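Local coordinates for Non-structural polyprotein (PDB 4GUA), which supplies, as part of an alphavirus precursor polyprotein, a cysteine protease, a macro domain and a zinc-binding domain, and is probably cleaved into separate non-structural proteins, at residues 259-270 against 301-312. Residues are numbered along the deposited sequence; the frame is centred on the assembly and turned at random.
Sequences LNPGGTLVVKSY and SNTEMYLIFRQL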
loop_
_atom_site.group_PDB
_atom_site.type_symbol
_atom_site.label_atom_id
_atom_site.label_comp_id
_atom_site.label_asym_id
_atom_site.label_seq_id
_atom_site.Cartn_x
_atom_site.Cartn_y
_atom_site.Cartn_z
ATOM N N LEU A 259 -11.358 -19.103 -7.093
ATOM C CA LEU A 259 -12.186 -18.312 -6.186
ATOM C C LEU A 259 -13.447 -17.747 -6.843
ATOM O O LEU A 259 -13.374 -17.143 -7.907
ATOM C CB LEU A 259 -11.356 -17.156 -5.629
ATOM C CG LEU A 259 -11.912 -16.434 -4.400
ATOM C CD1 LEU A 259 -12.169 -17.392 -3.253
ATOM C CD2 LEU A 259 -10.956 -15.335 -3.971
ATOM N N ASN A 260 -14.601 -17.947 -6.207
ATOM C CA ASN A 260 -15.857 -17.355 -6.680
ATOM C C ASN A 260 -15.939 -15.866 -6.409
ATOM O O ASN A 260 -15.352 -15.374 -5.449
ATOM C CB ASN A 260 -17.058 -18.003 -5.998
ATOM C CG ASN A 260 -17.391 -19.358 -6.558
ATOM O OD1 ASN A 260 -17.330 -19.574 -7.772
ATOM N ND2 ASN A 260 -17.757 -20.284 -5.678
ATOM N N PRO A 261 -16.705 -15.143 -7.236
ATOM C CA PRO A 261 -16.948 -13.726 -6.944
ATOM C C PRO A 261 -17.550 -13.536 -5.551
ATOM O O PRO A 261 -18.319 -14.379 -5.088
ATOM C CB PRO A 261 -17.931 -13.292 -8.044
ATOM C CG PRO A 261 -18.310 -14.529 -8.785
ATOM C CD PRO A 261 -17.257 -15.548 -8.535
ATOM N N GLY A 262 -17.181 -12.448 -4.884
ATOM C CA GLY A 262 -17.596 -12.220 -3.514
ATOM C C GLY A 262 -16.859 -13.122 -2.539
ATOM O O GLY A 262 -17.132 -13.110 -1.335
ATOM N N GLY A 263 -15.920 -13.906 -3.063
ATOM C CA GLY A 263 -15.171 -14.862 -2.264
ATOM C C GLY A 263 -14.074 -14.233 -1.429
ATOM O O GLY A 263 -13.795 -13.039 -1.536
ATOM N N THR A 264 -13.456 -15.053 -0.586
ATOM C CA THR A 264 -12.411 -14.595 0.317
ATOM C C THR A 264 -11.150 -15.440 0.178
ATOM O O THR A 264 -11.211 -16.669 0.101
ATOM C CB THR A 264 -12.904 -14.629 1.776
ATOM O OG1 THR A 264 -13.828 -13.555 1.988
ATOM C CG2 THR A 264 -11.740 -14.497 2.760
ATOM N N LEU A 265 -10.010 -14.759 0.127
ATOM C CA LEU A 265 -8.705 -15.402 0.046
ATOM C C LEU A 265 -7.872 -15.079 1.275
ATOM O O LEU A 265 -7.559 -13.932 1.528
ATOM C CB LEU A 265 -7.974 -14.917 -1.201
ATOM C CG LEU A 265 -6.512 -15.340 -1.334
ATOM C CD1 LEU A 265 -6.382 -16.830 -1.564
ATOM C CD2 LEU A 265 -5.885 -14.581 -2.472
ATOM N N VAL A 266 -7.540 -16.095 2.056
ATOM C CA VAL A 266 -6.620 -15.953 3.173
ATOM C C VAL A 266 -5.280 -16.523 2.735
ATOM O O VAL A 266 -5.226 -17.645 2.274
ATOM C CB VAL A 266 -7.141 -16.731 4.402
ATOM C CG1 VAL A 266 -6.117 -16.727 5.538
ATOM C CG2 VAL A 266 -8.472 -16.156 4.869
ATOM N N VAL A 267 -4.207 -15.745 2.823
ATOM C CA VAL A 267 -2.903 -16.215 2.358
ATOM C C VAL A 267 -1.796 -15.855 3.336
ATOM O O VAL A 267 -1.656 -14.703 3.737
ATOM C CB VAL A 267 -2.550 -15.648 0.955
ATOM C CG1 VAL A 267 -2.833 -14.157 0.883
ATOM C CG2 VAL A 267 -1.096 -15.939 0.604
ATOM N N LYS A 268 -0.993 -16.843 3.706
ATOM C CA LYS A 268 0.071 -16.620 4.671
ATOM C C LYS A 268 1.173 -15.716 4.095
ATOM O O LYS A 268 1.633 -15.898 2.962
ATOM C CB LYS A 268 0.659 -17.959 5.121
ATOM C CG LYS A 268 1.954 -17.813 5.897
ATOM C CD LYS A 268 2.512 -19.151 6.344
ATOM C CE LYS A 268 1.640 -19.818 7.396
ATOM N NZ LYS A 268 2.225 -21.116 7.831
ATOM N N SER A 269 1.586 -14.738 4.894
ATOM C CA SER A 269 2.657 -13.830 4.520
ATOM C C SER A 269 3.468 -13.451 5.742
ATOM O O SER A 269 3.119 -13.774 6.867
ATOM C CB SER A 269 2.108 -12.550 3.886
ATOM O OG SER A 269 1.652 -11.637 4.876
ATOM N N TYR A 270 4.593 -12.807 5.483
ATOM C CA TYR A 270 5.423 -12.182 6.502
ATOM C C TYR A 270 5.218 -10.657 6.545
ATOM O O TYR A 270 6.038 -9.916 7.073
ATOM C CB TYR A 270 6.860 -12.663 6.336
ATOM C CG TYR A 270 6.856 -14.180 6.312
ATOM C CD1 TYR A 270 6.991 -14.912 7.485
ATOM C CD2 TYR A 270 6.635 -14.879 5.126
ATOM C CE1 TYR A 270 6.950 -16.294 7.476
ATOM C CE2 TYR A 270 6.595 -16.268 5.106
ATOM C CZ TYR A 270 6.748 -16.968 6.285
ATOM O OH TYR A 270 6.705 -18.344 6.280
ATOM N N SER A 301 5.416 -18.864 13.699
ATOM C CA SER A 301 6.481 -17.929 14.034
ATOM C C SER A 301 5.920 -16.542 14.269
ATOM O O SER A 301 4.770 -16.256 13.930
ATOM C CB SER A 301 7.525 -17.882 12.919
ATOM O OG SER A 301 7.058 -17.131 11.811
ATOM N N ASN A 302 6.745 -15.667 14.826
ATOM C CA ASN A 302 6.292 -14.325 15.162
ATOM C C ASN A 302 6.290 -13.379 13.962
ATOM O O ASN A 302 5.735 -12.280 14.039
ATOM C CB ASN A 302 7.128 -13.750 16.306
ATOM C CG ASN A 302 8.603 -13.698 15.985
ATOM O OD1 ASN A 302 9.087 -14.397 15.097
ATOM N ND2 ASN A 302 9.337 -12.900 16.743
ATOM N N THR A 303 6.925 -13.792 12.867
ATOM C CA THR A 303 6.885 -13.022 11.626
ATOM C C THR A 303 5.711 -13.405 10.720
ATOM O O THR A 303 5.391 -12.674 9.779
ATOM C CB THR A 303 8.180 -13.177 10.813
ATOM O OG1 THR A 303 8.381 -14.555 10.484
ATOM C CG2 THR A 303 9.379 -12.640 11.589
ATOM N N GLU A 304 5.076 -14.546 10.985
ATOM C CA GLU A 304 3.959 -15.000 10.151
ATOM C C GLU A 304 2.727 -14.112 10.319
ATOM O O GLU A 304 2.345 -13.758 11.429
ATOM C CB GLU A 304 3.615 -16.460 10.445
ATOM C CG GLU A 304 4.515 -17.436 9.705
ATOM C CD GLU A 304 4.069 -18.878 9.830
ATOM O OE1 GLU A 304 3.074 -19.123 10.539
ATOM O OE2 GLU A 304 4.715 -19.761 9.217
ATOM N N MET A 305 2.134 -13.736 9.194
ATOM C CA MET A 305 0.964 -12.871 9.166
ATOM C C MET A 305 0.036 -13.377 8.076
ATOM O O MET A 305 0.439 -13.471 6.923
ATOM C CB MET A 305 1.397 -11.441 8.843
ATOM C CG MET A 305 0.305 -10.396 8.945
ATOM S SD MET A 305 -0.174 -10.076 10.651
ATOM C CE MET A 305 1.336 -9.378 11.322
ATOM N N TYR A 306 -1.200 -13.701 8.421
ATOM C CA TYR A 306 -2.174 -14.059 7.402
ATOM C C TYR A 306 -2.846 -12.802 6.880
ATOM O O TYR A 306 -3.361 -12.002 7.656
ATOM C CB TYR A 306 -3.226 -15.020 7.941
ATOM C CG TYR A 306 -2.746 -16.435 8.203
ATOM C CD1 TYR A 306 -2.572 -17.342 7.167
ATOM C CD2 TYR A 306 -2.498 -16.868 9.499
ATOM C CE1 TYR A 306 -2.144 -18.645 7.419
ATOM C CE2 TYR A 306 -2.073 -18.157 9.761
ATOM C CZ TYR A 306 -1.896 -19.046 8.725
ATOM O OH TYR A 306 -1.475 -20.331 9.017
ATOM N N LEU A 307 -2.779 -12.614 5.564
ATOM C CA LEU A 307 -3.525 -11.573 4.864
ATOM C C LEU A 307 -4.918 -12.053 4.455
ATOM O O LEU A 307 -5.081 -13.122 3.874
ATOM C CB LEU A 307 -2.762 -11.134 3.617
ATOM C CG LEU A 307 -1.352 -10.586 3.850
ATOM C CD1 LEU A 307 -0.657 -10.331 2.521
ATOM C CD2 LEU A 307 -1.386 -9.322 4.693
ATOM N N ILE A 308 -5.924 -11.250 4.773
ATOM C CA ILE A 308 -7.309 -11.578 4.463
ATOM C C ILE A 308 -7.909 -10.616 3.433
ATOM O O ILE A 308 -8.193 -9.467 3.736
ATOM C CB ILE A 308 -8.136 -11.528 5.761
ATOM C CG1 ILE A 308 -7.512 -12.473 6.792
ATOM C CG2 ILE A 308 -9.584 -11.901 5.499
ATOM C CD1 ILE A 308 -8.045 -12.312 8.188
ATOM N N PHE A 309 -8.094 -11.100 2.211
ATOM C CA PHE A 309 -8.754 -10.344 1.151
ATOM C C PHE A 309 -10.225 -10.765 1.072
ATOM O O PHE A 309 -10.521 -11.937 0.853
ATOM C CB PHE A 309 -8.063 -10.625 -0.192
ATOM C CG PHE A 309 -6.589 -10.326 -0.191
ATOM C CD1 PHE A 309 -5.679 -11.257 0.277
ATOM C CD2 PHE A 309 -6.109 -9.117 -0.665
ATOM C CE1 PHE A 309 -4.311 -10.982 0.282
ATOM C CE2 PHE A 309 -4.744 -8.837 -0.666
ATOM C CZ PHE A 309 -3.849 -9.772 -0.192
ATOM N N ARG A 310 -11.146 -9.815 1.234
ATOM C CA ARG A 310 -12.569 -10.144 1.347
ATOM C C ARG A 310 -13.392 -9.670 0.151
ATOM O O ARG A 310 -13.290 -8.508 -0.256
ATOM C CB ARG A 310 -13.157 -9.499 2.601
ATOM C CG ARG A 310 -12.644 -10.042 3.912
ATOM C CD ARG A 310 -13.335 -9.351 5.080
ATOM N NE ARG A 310 -12.704 -9.682 6.350
ATOM C CZ ARG A 310 -12.853 -10.847 6.970
ATOM N NH1 ARG A 310 -13.615 -11.796 6.435
ATOM N NH2 ARG A 310 -12.242 -11.070 8.122
ATOM N N GLN A 311 -14.258 -10.552 -0.354
ATOM C CA GLN A 311 -15.171 -10.210 -1.443
ATOM C C GLN A 311 -14.504 -9.822 -2.759
ATOM O O GLN A 311 -14.371 -8.634 -3.069
ATOM C CB GLN A 311 -16.122 -9.100 -1.016
ATOM C CG GLN A 311 -17.077 -9.490 0.079
ATOM C CD GLN A 311 -18.016 -8.356 0.420
ATOM O OE1 GLN A 311 -19.212 -8.429 0.159
ATOM N NE2 GLN A 311 -17.469 -7.287 0.999
ATOM N N LEU A 312 -14.064 -10.826 -3.515
ATOM C CA LEU A 312 -13.401 -10.583 -4.793
ATOM C C LEU A 312 -14.405 -10.184 -5.860
ATOM O O LEU A 312 -15.275 -10.971 -6.214
ATOM C CB LEU A 312 -12.746 -11.885 -5.260
ATOM C CG LEU A 312 -12.333 -11.984 -6.733
ATOM C CD1 LEU A 312 -11.048 -11.223 -6.971
ATOM C CD2 LEU A 312 -12.180 -13.434 -7.146
#
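S269 N donates to M305 O over 2.7 Å, and S269 OG gives that same oxygen a second bond at 3.0 Å. The two donors approach from opposite faces of the carbonyl plane. Chi1 of 80° sets OG between the backbone N and carbonyl carbon of S269, turned back to M305. OG also accepts from G271 N. The return bond, M305 N to S269 O, is present but doubtful in detail.

Further along, V267 and L307 exchange two backbone bonds, and L265 and F309 two more. V267 N reaches L307 O at 3.0 Å. These pairs join antiparallel strands 263-269 and 305-310. They lie in a seven-stranded mixed sheet of order 3-2-1-4-5-7-6. The order matches that of Rossmann-like methyltransferases, in which the last strand in sequence, here 305-312, is inserted antiparallel between its two neighbours; the domain is probably methyltransferase-like. The other edge of 263-269 is bonded to 224-227 through T264 and V266.

L265, V267, L307 and F309 share one face. V267 CG1 meets the edge of the F309 ring at CE1, 3.6 Å away. Helix 237-257 covers L265 and V267; helix 323-333 packs on M305 and L307.

On the face of K268 and Y306, K268 NZ forms a salt bridge to E304 OE2 at 3.2 Å. It stands above the carboxylate plane. E304 OE1 accepts from S300 N, which helps fix the carboxylate. K268 CE lies 3.5 Å from Y306 OH, whose hydrogen-bond partner is N228 OD1. Y270 lies alongside E304, while its OH bonds to T231 N.

Near the type II turn N260-G263, G262 N donates to L312 O at 2.8 Å. L312 N bonds to G263 O at 3.0 Å.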